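Local coordinates for protein cGAS/DncV-like nucleotidyltransferase in E. coli homolog (Elizabethkingia meningoseptica ATCC 13253 = NBRC 12535, PDB 6E0O) that synthesises cyclic dinucleotide second messengers, with magnesium as the likely cofactor, as the signalling nucleotidyltransferase of a CBASS antiphage defence system, at residues A[33-37]-A[38-42]; A[117-121]-A[122-126]; A[207-210]-A[211-215]; A[217-220]-A[221-225]. All blocks are in the same frame, centred on the assembly; numbering follows the deposited sequence.

Contact 1: A[33-37]-A[38-42]; sequences ALRAK and FGNRV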
loop_
_atom_site.group_PDB
_atom_site.type_symbol
_atom_site.label_atom_id
_atom_site.label_comp_id
_atom_site.label_asym_id
_atom_site.label_seq_id
_atom_site.Cartn_x
_atom_site.Cartn_y
_atom_site.Cartn_z
ATOM N N ALA A 33 7.926 -19.527 11.101
ATOM C CA ALA A 33 6.931 -20.515 10.695
ATOM C C ALA A 33 7.046 -20.839 9.210
ATOM O O ALA A 33 6.951 -22.005 8.808
ATOM C CB ALA A 33 5.534 -20.002 11.043
ATOM N N LEU A 34 7.257 -19.821 8.374
ATOM C CA LEU A 34 7.345 -20.054 6.938
ATOM C C LEU A 34 8.648 -20.751 6.566
ATOM O O LEU A 34 8.650 -21.660 5.727
ATOM C CB LEU A 34 7.192 -18.734 6.191
ATOM C CG LEU A 34 5.845 -18.039 6.385
ATOM C CD1 LEU A 34 5.874 -16.668 5.710
ATOM C CD2 LEU A 34 4.694 -18.870 5.857
ATOM N N ARG A 35 9.764 -20.350 7.177
ATOM C CA ARG A 35 11.039 -20.984 6.856
ATOM C C ARG A 35 11.032 -22.457 7.237
ATOM O O ARG A 35 11.698 -23.272 6.587
ATOM C CB ARG A 35 12.190 -20.273 7.565
ATOM C CG ARG A 35 12.432 -18.840 7.132
ATOM C CD ARG A 35 13.014 -18.746 5.741
ATOM N NE ARG A 35 13.096 -17.346 5.327
ATOM C CZ ARG A 35 13.284 -16.946 4.074
ATOM N NH1 ARG A 35 13.432 -17.835 3.109
ATOM N NH2 ARG A 35 13.311 -15.652 3.788
ATOM N N ALA A 36 10.302 -22.824 8.295
ATOM C CA ALA A 36 10.264 -24.224 8.708
ATOM C C ALA A 36 9.756 -25.124 7.589
ATOM O O ALA A 36 10.174 -26.281 7.483
ATOM C CB ALA A 36 9.399 -24.388 9.958
ATOM N N LYS A 37 8.867 -24.617 6.743
ATOM C CA LYS A 37 8.366 -25.398 5.618
ATOM C C LYS A 37 9.121 -25.141 4.322
ATOM O O LYS A 37 9.406 -26.088 3.581
ATOM C CB LYS A 37 6.872 -25.137 5.395
ATOM C CG LYS A 37 6.303 -25.978 4.256
ATOM C CD LYS A 37 4.774 -25.954 4.173
ATOM C CE LYS A 37 4.093 -26.624 5.360
ATOM N NZ LYS A 37 4.344 -28.091 5.469
ATOM N N PHE A 38 9.458 -23.886 4.036
ATOM C CA PHE A 38 9.936 -23.508 2.715
ATOM C C PHE A 38 11.438 -23.276 2.636
ATOM O O PHE A 38 11.974 -23.204 1.521
ATOM C CB PHE A 38 9.210 -22.246 2.245
ATOM C CG PHE A 38 7.739 -22.449 2.032
ATOM C CD1 PHE A 38 7.277 -23.117 0.917
ATOM C CD2 PHE A 38 6.823 -21.980 2.949
ATOM C CE1 PHE A 38 5.923 -23.301 0.720
ATOM C CE2 PHE A 38 5.469 -22.165 2.757
ATOM C CZ PHE A 38 5.022 -22.822 1.646
ATOM N N GLY A 39 12.118 -23.144 3.768
ATOM C CA GLY A 39 13.552 -22.933 3.729
ATOM C C GLY A 39 13.902 -21.719 2.893
ATOM O O GLY A 39 13.258 -20.663 2.973
ATOM N N ASN A 40 14.944 -21.859 2.081
ATOM C CA ASN A 40 15.414 -20.764 1.248
ATOM C C ASN A 40 14.719 -20.690 -0.099
ATOM O O ASN A 40 15.100 -19.867 -0.940
ATOM C CB ASN A 40 16.915 -20.843 1.035
ATOM C CG ASN A 40 17.704 -20.229 2.191
ATOM O OD1 ASN A 40 17.204 -19.372 2.906
ATOM N ND2 ASN A 40 18.954 -20.664 2.363
ATOM N N ARG A 41 13.676 -21.486 -0.301
ATOM C CA ARG A 41 12.938 -21.468 -1.555
ATOM C C ARG A 41 12.023 -20.263 -1.696
ATOM O O ARG A 41 11.391 -20.110 -2.750
ATOM C CB ARG A 41 12.133 -22.758 -1.692
ATOM C CG ARG A 41 13.013 -23.997 -1.766
ATOM C CD ARG A 41 12.164 -25.235 -1.925
ATOM N NE ARG A 41 11.481 -25.585 -0.689
ATOM C CZ ARG A 41 10.287 -26.166 -0.629
ATOM N NH1 ARG A 41 9.618 -26.444 -1.741
ATOM N NH2 ARG A 41 9.755 -26.459 0.549
ATOM N N VAL A 42 11.947 -19.412 -0.673
ATOM C CA VAL A 42 11.157 -18.190 -0.721
ATOM C C VAL A 42 12.016 -16.986 -0.365
ATOM O O VAL A 42 12.985 -17.089 0.390
ATOM C CB VAL A 42 9.933 -18.254 0.223
ATOM C CG1 VAL A 42 9.001 -19.368 -0.196
ATOM C CG2 VAL A 42 10.369 -18.436 1.682
#

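Contact 2: A[117-121]-A[122-126]; sequences VERKN and KCIQV. With nucleotides of chain B.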
loop_
_atom_site.group_PDB
_atom_site.type_symbol
_atom_site.label_atom_id
_atom_site.label_comp_id
_atom_site.label_asym_id
_atom_site.label_seq_id
_atom_site.Cartn_x
_atom_site.Cartn_y
_atom_site.Cartn_z
ATOM N N VAL A 117 -4.985 -18.265 12.602
ATOM C CA VAL A 117 -4.804 -18.258 11.156
ATOM C C VAL A 117 -6.166 -18.268 10.481
ATOM O O VAL A 117 -7.003 -19.134 10.761
ATOM C CB VAL A 117 -3.958 -19.462 10.708
ATOM C CG1 VAL A 117 -3.824 -19.478 9.197
ATOM C CG2 VAL A 117 -2.596 -19.404 11.361
ATOM N N GLU A 118 -6.376 -17.318 9.568
ATOM C CA GLU A 118 -7.616 -17.228 8.809
ATOM C C GLU A 118 -7.279 -16.992 7.345
ATOM O O GLU A 118 -6.645 -15.992 7.000
ATOM C CB GLU A 118 -8.494 -16.089 9.335
ATOM C CG GLU A 118 -8.847 -16.219 10.804
ATOM C CD GLU A 118 -9.719 -15.084 11.304
ATOM O OE1 GLU A 118 -10.043 -15.067 12.509
ATOM O OE2 GLU A 118 -10.082 -14.207 10.491
ATOM N N ARG A 119 -7.717 -17.896 6.484
ATOM C CA ARG A 119 -7.528 -17.706 5.057
ATOM C C ARG A 119 -8.427 -16.582 4.565
ATOM O O ARG A 119 -9.615 -16.526 4.901
ATOM C CB ARG A 119 -7.854 -18.993 4.318
ATOM C CG ARG A 119 -7.701 -18.857 2.829
ATOM C CD ARG A 119 -7.747 -20.200 2.167
ATOM N NE ARG A 119 -7.654 -20.094 0.719
ATOM C CZ ARG A 119 -6.928 -20.906 -0.039
ATOM N NH1 ARG A 119 -6.196 -21.863 0.523
ATOM N NH2 ARG A 119 -6.908 -20.741 -1.353
ATOM N N LYS A 120 -7.854 -15.689 3.770
ATOM C CA LYS A 120 -8.576 -14.585 3.156
ATOM C C LYS A 120 -8.462 -14.680 1.637
ATOM O O LYS A 120 -7.736 -15.517 1.097
ATOM C CB LYS A 120 -8.059 -13.237 3.666
ATOM C CG LYS A 120 -8.083 -13.089 5.171
ATOM C CD LYS A 120 -9.490 -13.082 5.734
ATOM C CE LYS A 120 -9.449 -13.088 7.257
ATOM N NZ LYS A 120 -10.805 -13.081 7.869
ATOM N N ASN A 121 -9.166 -13.783 0.944
ATOM C CA ASN A 121 -9.253 -13.870 -0.509
ATOM C C ASN A 121 -7.887 -13.725 -1.170
ATOM O O ASN A 121 -7.601 -14.404 -2.168
ATOM C CB ASN A 121 -10.215 -12.800 -1.019
ATOM C CG ASN A 121 -10.559 -12.978 -2.483
ATOM O OD1 ASN A 121 -10.737 -14.100 -2.958
ATOM N ND2 ASN A 121 -10.649 -11.872 -3.207
ATOM N N LYS A 122 -7.036 -12.840 -0.641
ATOM C CA LYS A 122 -5.772 -12.497 -1.281
ATOM C C LYS A 122 -4.563 -12.785 -0.404
ATOM O O LYS A 122 -3.439 -12.459 -0.803
ATOM C CB LYS A 122 -5.760 -11.025 -1.705
ATOM C CG LYS A 122 -6.760 -10.687 -2.791
ATOM C CD LYS A 122 -6.692 -9.225 -3.212
ATOM C CE LYS A 122 -7.894 -8.840 -4.059
ATOM N NZ LYS A 122 -7.907 -7.390 -4.376
ATOM N N CYS A 123 -4.750 -13.408 0.756
ATOM C CA CYS A 123 -3.655 -13.616 1.696
ATOM C C CYS A 123 -4.092 -14.628 2.743
ATOM O O CYS A 123 -5.236 -15.090 2.752
ATOM C CB CYS A 123 -3.262 -12.291 2.355
ATOM S SG CYS A 123 -4.553 -11.576 3.414
ATOM N N ILE A 124 -3.157 -14.974 3.624
ATOM C CA ILE A 124 -3.447 -15.708 4.850
ATOM C C ILE A 124 -3.238 -14.729 6.003
ATOM O O ILE A 124 -2.133 -14.207 6.194
ATOM C CB ILE A 124 -2.544 -16.939 5.021
ATOM C CG1 ILE A 124 -2.560 -17.862 3.802
ATOM C CG2 ILE A 124 -2.959 -17.651 6.298
ATOM C CD1 ILE A 124 -3.885 -18.488 3.489
ATOM N N GLN A 125 -4.283 -14.477 6.775
ATOM C CA GLN A 125 -4.176 -13.577 7.910
ATOM C C GLN A 125 -3.729 -14.351 9.136
ATOM O O GLN A 125 -4.235 -15.441 9.414
ATOM C CB GLN A 125 -5.531 -12.925 8.175
ATOM C CG GLN A 125 -5.547 -11.877 9.252
ATOM C CD GLN A 125 -6.899 -11.202 9.337
ATOM O OE1 GLN A 125 -7.681 -11.476 10.241
ATOM N NE2 GLN A 125 -7.190 -10.339 8.378
ATOM N N VAL A 126 -2.779 -13.781 9.860
ATOM C CA VAL A 126 -2.342 -14.301 11.147
ATOM C C VAL A 126 -2.702 -13.241 12.183
ATOM O O VAL A 126 -2.032 -12.209 12.299
ATOM C CB VAL A 126 -0.847 -14.637 11.171
ATOM C CG1 VAL A 126 -0.495 -15.230 12.529
ATOM C CG2 VAL A 126 -0.469 -15.581 10.030
ATOM P P A B 2 -7.137 -5.669 -0.093
ATOM O OP1 A B 2 -7.237 -6.274 -1.447
ATOM O OP2 A B 2 -8.260 -5.847 0.867
ATOM O "O5'" A B 2 -5.818 -6.241 0.596
ATOM C "C5'" A B 2 -5.796 -7.538 1.188
ATOM C "C4'" A B 2 -4.394 -8.093 1.259
ATOM O "O4'" A B 2 -3.947 -8.397 -0.088
ATOM C "C3'" A B 2 -3.353 -7.151 1.856
ATOM O "O3'" A B 2 -2.379 -7.891 2.590
ATOM C "C2'" A B 2 -2.714 -6.520 0.625
ATOM O "O2'" A B 2 -1.386 -6.072 0.812
ATOM C "C1'" A B 2 -2.782 -7.656 -0.393
ATOM N N9 A B 2 -2.905 -7.176 -1.769
ATOM C C8 A B 2 -4.022 -6.634 -2.361
ATOM N N7 A B 2 -3.845 -6.281 -3.607
ATOM C C5 A B 2 -2.516 -6.599 -3.854
ATOM C C6 A B 2 -1.702 -6.461 -4.995
ATOM N N6 A B 2 -2.106 -5.956 -6.162
ATOM N N1 A B 2 -0.437 -6.893 -4.886
ATOM C C2 A B 2 0.001 -7.400 -3.736
ATOM N N3 A B 2 -0.664 -7.583 -2.595
ATOM C C4 A B 2 -1.929 -7.155 -2.727
#

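Contact 3: A[207-210]-A[211-215]; sequences GEIA and DNLVS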
loop_
_atom_site.group_PDB
_atom_site.type_symbol
_atom_site.label_atom_id
_atom_site.label_comp_id
_atom_site.label_asym_id
_atom_site.label_seq_id
_atom_site.Cartn_x
_atom_site.Cartn_y
_atom_site.Cartn_z
ATOM N N GLY A 207 -19.314 7.688 8.082
ATOM C CA GLY A 207 -20.294 7.233 7.120
ATOM C C GLY A 207 -20.441 8.117 5.909
ATOM O O GLY A 207 -21.429 8.004 5.187
ATOM N N GLU A 208 -19.477 9.000 5.661
ATOM C CA GLU A 208 -19.585 9.942 4.559
ATOM C C GLU A 208 -19.168 9.324 3.233
ATOM O O GLU A 208 -19.642 9.760 2.181
ATOM C CB GLU A 208 -18.720 11.165 4.865
ATOM C CG GLU A 208 -18.898 12.311 3.908
ATOM C CD GLU A 208 -20.270 12.933 4.001
ATOM O OE1 GLU A 208 -20.907 12.827 5.070
ATOM O OE2 GLU A 208 -20.715 13.533 3.005
ATOM N N ILE A 209 -18.271 8.337 3.260
ATOM C CA ILE A 209 -17.870 7.599 2.070
ATOM C C ILE A 209 -17.811 6.120 2.425
ATOM O O ILE A 209 -17.678 5.742 3.591
ATOM C CB ILE A 209 -16.511 8.065 1.493
ATOM C CG1 ILE A 209 -15.376 7.772 2.475
ATOM C CG2 ILE A 209 -16.573 9.546 1.126
ATOM C CD1 ILE A 209 -14.013 8.213 1.990
ATOM N N ALA A 210 -17.922 5.280 1.401
ATOM C CA ALA A 210 -17.794 3.845 1.590
ATOM C C ALA A 210 -16.348 3.502 1.911
ATOM O O ALA A 210 -15.416 4.210 1.517
ATOM C CB ALA A 210 -18.213 3.107 0.320
ATOM N N ASP A 211 -16.161 2.394 2.624
ATOM C CA ASP A 211 -14.820 2.012 3.041
ATOM C C ASP A 211 -13.948 1.562 1.879
ATOM O O ASP A 211 -12.759 1.314 2.097
ATOM C CB ASP A 211 -14.849 0.958 4.153
ATOM C CG ASP A 211 -15.466 -0.348 3.718
ATOM O OD1 ASP A 211 -15.840 -0.484 2.536
ATOM O OD2 ASP A 211 -15.573 -1.250 4.575
ATOM N N ASN A 212 -14.494 1.473 0.663
ATOM C CA ASN A 212 -13.714 1.096 -0.513
ATOM C C ASN A 212 -13.789 2.125 -1.638
ATOM O O ASN A 212 -13.415 1.807 -2.776
ATOM C CB ASN A 212 -14.127 -0.285 -1.037
ATOM C CG ASN A 212 -15.579 -0.339 -1.481
ATOM O OD1 ASN A 212 -16.322 0.637 -1.365
ATOM N ND2 ASN A 212 -15.985 -1.489 -2.006
ATOM N N LEU A 213 -14.267 3.344 -1.367
ATOM C CA LEU A 213 -14.213 4.391 -2.384
ATOM C C LEU A 213 -12.787 4.557 -2.894
ATOM O O LEU A 213 -12.544 4.610 -4.105
ATOM C CB LEU A 213 -14.740 5.713 -1.825
ATOM C CG LEU A 213 -14.702 6.879 -2.820
ATOM C CD1 LEU A 213 -15.616 6.617 -4.016
ATOM C CD2 LEU A 213 -15.083 8.186 -2.120
ATOM N N VAL A 214 -11.828 4.637 -1.975
ATOM C CA VAL A 214 -10.416 4.696 -2.325
ATOM C C VAL A 214 -9.634 3.815 -1.361
ATOM O O VAL A 214 -10.010 3.638 -0.200
ATOM C CB VAL A 214 -9.853 6.141 -2.301
ATOM C CG1 VAL A 214 -10.609 7.030 -3.275
ATOM C CG2 VAL A 214 -9.880 6.696 -0.885
ATOM N N SER A 215 -8.550 3.250 -1.858
ATOM C CA SER A 215 -7.633 2.463 -1.053
ATOM C C SER A 215 -6.388 3.295 -0.778
ATOM O O SER A 215 -6.150 4.334 -1.402
ATOM C CB SER A 215 -7.221 1.213 -1.831
ATOM O OG SER A 215 -6.434 1.612 -2.945
HETATM O O HOH W 1 -12.572 4.984 1.004
#

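Contact 4: A[217-220]-A[221-225]; sequences FFIE and CLVYN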
loop_
_atom_site.group_PDB
_atom_site.type_symbol
_atom_site.label_atom_id
_atom_site.label_comp_id
_atom_site.label_asym_id
_atom_site.label_seq_id
_atom_site.Cartn_x
_atom_site.Cartn_y
_atom_site.Cartn_z
ATOM N N PHE A 217 -3.409 2.410 -1.622
ATOM C CA PHE A 217 -2.660 2.388 -2.871
ATOM C C PHE A 217 -3.141 3.489 -3.805
ATOM O O PHE A 217 -2.336 4.188 -4.432
ATOM C CB PHE A 217 -2.816 1.016 -3.530
ATOM C CG PHE A 217 -2.132 0.899 -4.859
ATOM C CD1 PHE A 217 -0.772 0.650 -4.930
ATOM C CD2 PHE A 217 -2.844 1.035 -6.038
ATOM C CE1 PHE A 217 -0.141 0.543 -6.145
ATOM C CE2 PHE A 217 -2.208 0.934 -7.260
ATOM C CZ PHE A 217 -0.858 0.685 -7.309
ATOM N N PHE A 218 -4.457 3.630 -3.937
ATOM C CA PHE A 218 -5.020 4.631 -4.833
ATOM C C PHE A 218 -4.613 6.029 -4.394
ATOM O O PHE A 218 -4.185 6.847 -5.216
ATOM C CB PHE A 218 -6.534 4.445 -4.844
ATOM C CG PHE A 218 -7.261 5.158 -5.947
ATOM C CD1 PHE A 218 -6.992 4.898 -7.274
ATOM C CD2 PHE A 218 -8.281 6.036 -5.645
ATOM C CE1 PHE A 218 -7.699 5.526 -8.273
ATOM C CE2 PHE A 218 -8.983 6.663 -6.643
ATOM C CZ PHE A 218 -8.704 6.385 -7.958
ATOM N N ILE A 219 -4.715 6.315 -3.093
ATOM C CA ILE A 219 -4.302 7.623 -2.583
ATOM C C ILE A 219 -2.830 7.873 -2.901
ATOM O O ILE A 219 -2.448 8.951 -3.374
ATOM C CB ILE A 219 -4.591 7.728 -1.073
ATOM C CG1 ILE A 219 -6.099 7.696 -0.818
ATOM C CG2 ILE A 219 -3.942 8.982 -0.481
ATOM C CD1 ILE A 219 -6.482 7.649 0.652
ATOM N N GLU A 220 -1.980 6.873 -2.638
ATOM C CA GLU A 220 -0.555 7.033 -2.899
ATOM C C GLU A 220 -0.294 7.372 -4.355
ATOM O O GLU A 220 0.531 8.247 -4.657
ATOM C CB GLU A 220 0.196 5.763 -2.512
ATOM C CG GLU A 220 0.296 5.584 -1.011
ATOM C CD GLU A 220 1.002 4.322 -0.598
ATOM O OE1 GLU A 220 2.120 4.043 -1.077
ATOM O OE2 GLU A 220 0.415 3.608 0.228
ATOM N N CYS A 221 -0.996 6.700 -5.274
ATOM C CA CYS A 221 -0.795 6.965 -6.694
ATOM C C CYS A 221 -1.309 8.346 -7.082
ATOM O O CYS A 221 -0.673 9.041 -7.879
ATOM C CB CYS A 221 -1.482 5.890 -7.536
ATOM S SG CYS A 221 -0.755 4.227 -7.441
ATOM N N LEU A 222 -2.463 8.759 -6.547
ATOM C CA LEU A 222 -2.994 10.076 -6.889
ATOM C C LEU A 222 -2.015 11.170 -6.490
ATOM O O LEU A 222 -1.697 12.055 -7.291
ATOM C CB LEU A 222 -4.333 10.316 -6.201
ATOM C CG LEU A 222 -5.499 9.446 -6.666
ATOM C CD1 LEU A 222 -6.680 9.645 -5.718
ATOM C CD2 LEU A 222 -5.881 9.757 -8.092
ATOM N N VAL A 223 -1.541 11.143 -5.242
ATOM C CA VAL A 223 -0.637 12.197 -4.794
ATOM C C VAL A 223 0.677 12.132 -5.564
ATOM O O VAL A 223 1.312 13.165 -5.807
ATOM C CB VAL A 223 -0.441 12.125 -3.267
ATOM C CG1 VAL A 223 0.440 13.261 -2.795
ATOM C CG2 VAL A 223 -1.783 12.164 -2.546
ATOM N N TYR A 224 1.093 10.933 -5.966
ATOM C CA TYR A 224 2.346 10.761 -6.686
ATOM C C TYR A 224 2.351 11.557 -7.983
ATOM O O TYR A 224 3.410 12.015 -8.427
ATOM C CB TYR A 224 2.577 9.265 -6.979
ATOM C CG TYR A 224 3.887 9.005 -7.687
ATOM C CD1 TYR A 224 5.075 8.981 -6.978
ATOM C CD2 TYR A 224 3.948 8.823 -9.062
ATOM C CE1 TYR A 224 6.283 8.782 -7.616
ATOM C CE2 TYR A 224 5.145 8.622 -9.701
ATOM C CZ TYR A 224 6.304 8.598 -8.976
ATOM O OH TYR A 224 7.500 8.399 -9.620
ATOM N N ASN A 225 1.191 11.722 -8.612
ATOM C CA ASN A 225 1.104 12.409 -9.895
ATOM C C ASN A 225 1.001 13.922 -9.764
ATOM O O ASN A 225 1.002 14.621 -10.786
ATOM C CB ASN A 225 -0.058 11.847 -10.721
ATOM C CG ASN A 225 0.259 10.484 -11.316
ATOM O OD1 ASN A 225 0.694 10.377 -12.463
ATOM N ND2 ASN A 225 0.047 9.432 -10.535
#

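Contact 1: A[33-37]-A[38-42]
R35 reaches past the end of its helix with one guanidinium nitrogen, NH1, which grips two backbone carbonyls at once. G39 O, 2.8 Å from NH1, lies in the guanidinium plane. V42 O, 2.9 Å from NH1, is tilted from that plane, and the donor stands above its carbonyl plane. The N-H...O angles, 157° and 154°, make both bonds fairly straight. A bend at chi2 (-71°) swings the arm so that NH1 meets G39 O and V42 O, and CG2 of V42 packs against NH1 at 3.4 Å. The aliphatic part of K37 meets the ring of F38 differently, over a face: CG stands 4.1 Å from the centroid and almost on the ring normal, a CH-pi contact. This is the C-terminal end of helix 21-38, where the backbone closes with F38 N to L34 O at 2.9 Å and G39 N to R35 O at 2.9 Å, and G39, with positive phi, leads the chain toward strand 42-47. R41 comes back edge-on to the last turn, its NH2 making a weak bond to K37 O at 3.1 Å, while its NH1 is hydrogen-bonded to Y68 OH. On strand 62-68, M66 touches the side chains of L34, F38 and V42.

Contact 2: A[117-121]-A[122-126]
K122 reaches out of a tight turn to the bound nucleotide: extended beyond CG, it carries NZ to 3.2 Å from OP1 of A2 of chain B, a hydrogen bond to the phosphate, and on the way its CB packs 3.6 Å from the ribose O4' of A2. K120, two residues earlier, folds back along the hairpin instead. It bends at chi2 (-66°), which brings NZ to E118 OE2 at 2.9 Å, a salt bridge met nearly along the carboxylate C-O axis. The side chains of K120 and Q125 cross obliquely, K120 CE lying 3.7 Å from Q125 NE2; the OE1 of that amide is hydrogen-bonded to N127.

The frame is a beta hairpin of strands 117-119 and 124-126, antiparallel at 158°. E118 and Q125 form its hydrogen-bonded pair, with E118 N to Q125 O nearly linear at 169°, and K120 N to C123 O at 2.9 Å closes the loop. On the face that carries V117, R119 and I124, V117 CG1 meets I124 CG2 at 3.5 Å, and CD1 of I124 lies against CG of R119, whose guanidinium is held by D162 in a salt bridge. Strand 135-147 pairs with 124-126, and its D136, a likely magnesium ligand, touches C123 and Q125. N121 is likely to be an ATP-binding residue too. With K120 paired to E118, the positive charge that this turn brings to the phosphate of A2 is that of K122, which would be expected to offset the phosphate charge.

Contact 3: A[207-210]-A[211-215]
I209 and L213 meet across a tight turn, and their side chains cross at about a right angle. The chain of L213 can be followed outward from its backbone. CB lies 3.7 Å from A210 O; CG, set anti to the backbone N (chi1 179°), carries the branch onward; and CD2 ends against I209, 3.8 Å from its CG2 and 3.9 Å from its CB. Behind this pair lies helix 275-289, where F281 and K284 touch I209 and D277 touches L213.

The backbone from A210 to L213 forms a type I beta turn. Its closing bond, L213 N to A210 O at 3.2 Å, is straight at the hydrogen (173°), but the donor stands 66° above the carbonyl plane and does not use a lone pair. CB of A210 is approached at 3.5 Å by OD1 of N212. Past the turn, a water that accepts from V214 N at 3.1 Å also lies within hydrogen-bonding distance of A210 O, probably as donor.

The loop joins helix 188-205, which ends in a Schellman motif at G207, to helix 216-224, for which S215 is the N-cap through its OG to F218 N. R273 adds a side-chain hydrogen bond to N212 O. A210 O accepts from L213 N and probably from the water, so that polar bonding holds the surface turn while the apolar I209-L213 pair faces the helices.

Contact 4: A[217-220]-A[221-225]
C221 SG lies over one face of the F217 ring, 3.8 Å from the centroid and displaced toward the rim, so that CZ is the nearest ring atom at 3.5 Å: a sulfur-aromatic contact between residues one helical turn apart. F217 has CG anti to its own N (chi1 177°), which places the ring beside the sulfur. A second pair follows one residue on, where CD1 of L222 sits off-centre over the F218 ring, 4.3 Å from its centroid, in a CH-pi contact. I219 and V223 meet loosely on the side packed against helix 188-205, CG2 to CG2 at 4.4 Å, both touching L196, while F218 and L222 lie against A278 of helix 275-289.

Under these side chains the backbone runs in i to i+4 bonds, among them V223 N to I219 O, which is almost linear at 177°. At the end of the helix N225 turns its amide back to the last turn, ND2 donating to C221 O at 2.8 Å. The carboxylate of E220 points to the polar edge, where H174 NE2 is hydrogen-bonded to OE1. The whole is a short buried alpha helix, 216-224, whose first residue, S216, is a likely GTP-binding residue beside the nucleotide site.

Along the chain the contacts follow in series, 1 to 4. Contacts 1 and 2 lie in the nucleotidyltransferase domain, their centres 18 Å apart: contact 2 is a hairpin of the mixed sheet, contact 1 leads into strand 42-47 of that sheet, and both pack against helix 98-113. Contacts 3 and 4 lie among the later helices, their centres 16 Å apart, and touch through V214 CG2 and I219 CD1 at 3.8 Å, where the loop enters helix 216-224. Contact 4 lies across the chain's centre from contacts 1 and 2. Contact 2 binds the nucleotide directly, and the nearest atoms of contacts 3 and 4 lie about 7 Å from the bound nucleic acid, consistent with a site between sheet and helices.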